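Local coordinates for nigerythrin (Desulfovibrio vulgaris subsp. vulgaris, PDB 1YUZ), which acts in vitro as an NADH peroxidase, a homodimeric iron protein that joins a diiron centre to a rubredoxin-like iron site, at residues 51-54 with 55-58. Sequence-based numbering, arbitrary orientation. Where two conformers were deposited one is given.
Sequences AKAA and REQG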
ATOM      1  N   ALA B  51       2.850  -0.037 -17.786  1.00 10.40           N
ATOM      2  CA  ALA B  51       1.624  -0.361 -18.513  1.00 11.01           C
ATOM      3  C   ALA B  51       1.935  -1.193 -19.748  1.00 11.56           C
ATOM      4  O   ALA B  51       1.280  -2.199 -20.015  1.00 11.66           O
ATOM      5  CB  ALA B  51       0.904   0.916 -18.920  1.00 10.91           C
ATOM      6  N   LYS B  52       2.942  -0.773 -20.501  1.00 12.27           N
ATOM      7  CA  LYS B  52       3.319  -1.490 -21.709  1.00 13.02           C
ATOM      8  C   LYS B  52       3.743  -2.912 -21.362  1.00 13.17           C
ATOM      9  O   LYS B  52       3.376  -3.864 -22.053  1.00 13.39           O
ATOM     10  CB  LYS B  52       4.452  -0.749 -22.418  1.00 13.59           C
ATOM     11  CG  LYS B  52       4.893  -1.383 -23.727  1.00 14.50           C
ATOM     12  CD  LYS B  52       5.818  -0.451 -24.492  1.00 15.29           C
ATOM     13  CE  LYS B  52       6.396  -1.123 -25.726  1.00 15.98           C
ATOM     14  NZ  LYS B  52       7.323  -2.228 -25.359  1.00 16.60           N
ATOM     15  N   ALA B  53       4.504  -3.057 -20.284  1.00 13.32           N
ATOM     16  CA  ALA B  53       4.960  -4.374 -19.854  1.00 13.57           C
ATOM     17  C   ALA B  53       3.783  -5.231 -19.392  1.00 13.75           C
ATOM     18  O   ALA B  53       3.713  -6.419 -19.704  1.00 13.93           O
ATOM     19  CB  ALA B  53       5.982  -4.234 -18.730  1.00 13.59           C
ATOM     20  N   ALA B  54       2.855  -4.627 -18.655  1.00 13.78           N
ATOM     21  CA  ALA B  54       1.688  -5.353 -18.163  1.00 14.01           C
ATOM     22  C   ALA B  54       0.893  -5.948 -19.322  1.00 14.32           C
ATOM     23  O   ALA B  54       0.461  -7.100 -19.259  1.00 14.22           O
ATOM     24  CB  ALA B  54       0.800  -4.428 -17.337  1.00 13.82           C
ATOM     25  N   ARG B  55       0.696  -5.166 -20.379  1.00 14.79           N
ATOM     26  CA  ARG B  55      -0.043  -5.656 -21.535  1.00 15.38           C
ATOM     27  C   ARG B  55       0.681  -6.833 -22.175  1.00 15.65           C
ATOM     28  O   ARG B  55       0.056  -7.829 -22.542  1.00 15.72           O
ATOM     29  CB  ARG B  55      -0.246  -4.535 -22.561  1.00 15.57           C
ATOM     30  CG  ARG B  55      -1.311  -3.535 -22.143  1.00 16.00           C
ATOM     31  CD  ARG B  55      -1.517  -2.425 -23.161  1.00 16.34           C
ATOM     32  NE  ARG B  55      -2.545  -1.488 -22.710  1.00 16.86           N
ATOM     33  CZ  ARG B  55      -3.846  -1.759 -22.673  1.00 17.03           C
ATOM     34  NH1 ARG B  55      -4.299  -2.942 -23.070  1.00 17.46           N
ATOM     35  NH2 ARG B  55      -4.698  -0.849 -22.221  1.00 17.33           N
ATOM     36  N   GLU B  56       1.996  -6.725 -22.309  0.50 15.76           N
ATOM     37  CA  GLU B  56       2.774  -7.803 -22.907  0.50 15.92           C
ATOM     38  C   GLU B  56       2.684  -9.052 -22.039  0.50 15.88           C
ATOM     39  O   GLU B  56       2.670 -10.175 -22.545  0.50 15.93           O
ATOM     40  CB  GLU B  56       4.241  -7.392 -23.038  0.50 16.14           C
ATOM     41  CG  GLU B  56       4.468  -6.102 -23.797  0.50 16.52           C
ATOM     42  CD  GLU B  56       5.931  -5.715 -23.840  0.50 16.68           C
ATOM     43  OE1 GLU B  56       6.572  -5.711 -22.769  0.50 16.85           O
ATOM     44  OE2 GLU B  56       6.440  -5.411 -24.939  0.50 17.05           O
ATOM     45  N   GLN B  57       2.611  -8.849 -20.727  1.00 15.82           N
ATOM     46  CA  GLN B  57       2.555  -9.961 -19.789  1.00 15.78           C
ATOM     47  C   GLN B  57       1.157 -10.549 -19.611  1.00 15.55           C
ATOM     48  O   GLN B  57       0.966 -11.479 -18.829  1.00 15.72           O
ATOM     49  CB  GLN B  57       3.124  -9.525 -18.438  1.00 16.03           C
ATOM     50  CG  GLN B  57       4.625  -9.261 -18.475  1.00 16.38           C
ATOM     51  CD  GLN B  57       5.176  -8.778 -17.143  1.00 16.70           C
ATOM     52  OE1 GLN B  57       4.841  -9.315 -16.088  1.00 16.89           O
ATOM     53  NE2 GLN B  57       6.040  -7.771 -17.190  1.00 16.72           N
ATOM     54  N   GLY B  58       0.182 -10.006 -20.334  1.00 15.23           N
ATOM     55  CA  GLY B  58      -1.173 -10.523 -20.246  1.00 14.73           C
ATOM     56  C   GLY B  58      -2.049  -9.956 -19.146  1.00 14.35           C
ATOM     57  O   GLY B  58      -3.098 -10.523 -18.841  1.00 14.68           O
TER
HETATM   58  O   HOH W   1       7.545  -3.525 -22.301  1.00 21.76           O
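Lys52 and Glu56, one helical turn apart, illustrate how an i to i+4 salt bridge is built on the surface of a helix. The lysine leaves the backbone with CG anti to its own N (chi1 -178°) and runs extended as far as CE, where a bend at chi4 turns the ammonium over to the carboxylate. Glu56 starts instead beside its backbone N and rises across the turn, its CG passing 3.0 Å from Lys52 O. The pair is held loosely: Lys52 NZ lies 3.3 Å from Glu56 OE2, a weak hydrogen bond within the salt bridge. Glu56 was modelled in two conformations, and both this pairing and the close CG approach belong to the one described.

Beneath them run the backbone bonds of the last turn of helix 29-56, part of the ferritin-like diiron bundle, with Arg55 N 3.0 Å from Ala51 O and Gln57 N 2.9 Å from Ala53 O. Gly58, at positive phi (87°), ends the helix in a Schellman motif. On the buried side Ala51 meets Phe66 and Ala54 meets Ala63, both on helix 60-87.

Arg55 lays its CG 3.6 Å from Ala51 O, then extends away to a salt bridge with Glu67. The Gln57 amide approaches Ala53, Gln57 NE2 standing 3.9 Å from Ala53 CB, while OE1 accepts from the backbone N-H of Cys104 and NE2 donates to Tyr102 O, tying the helix end to the start of helix 104-132.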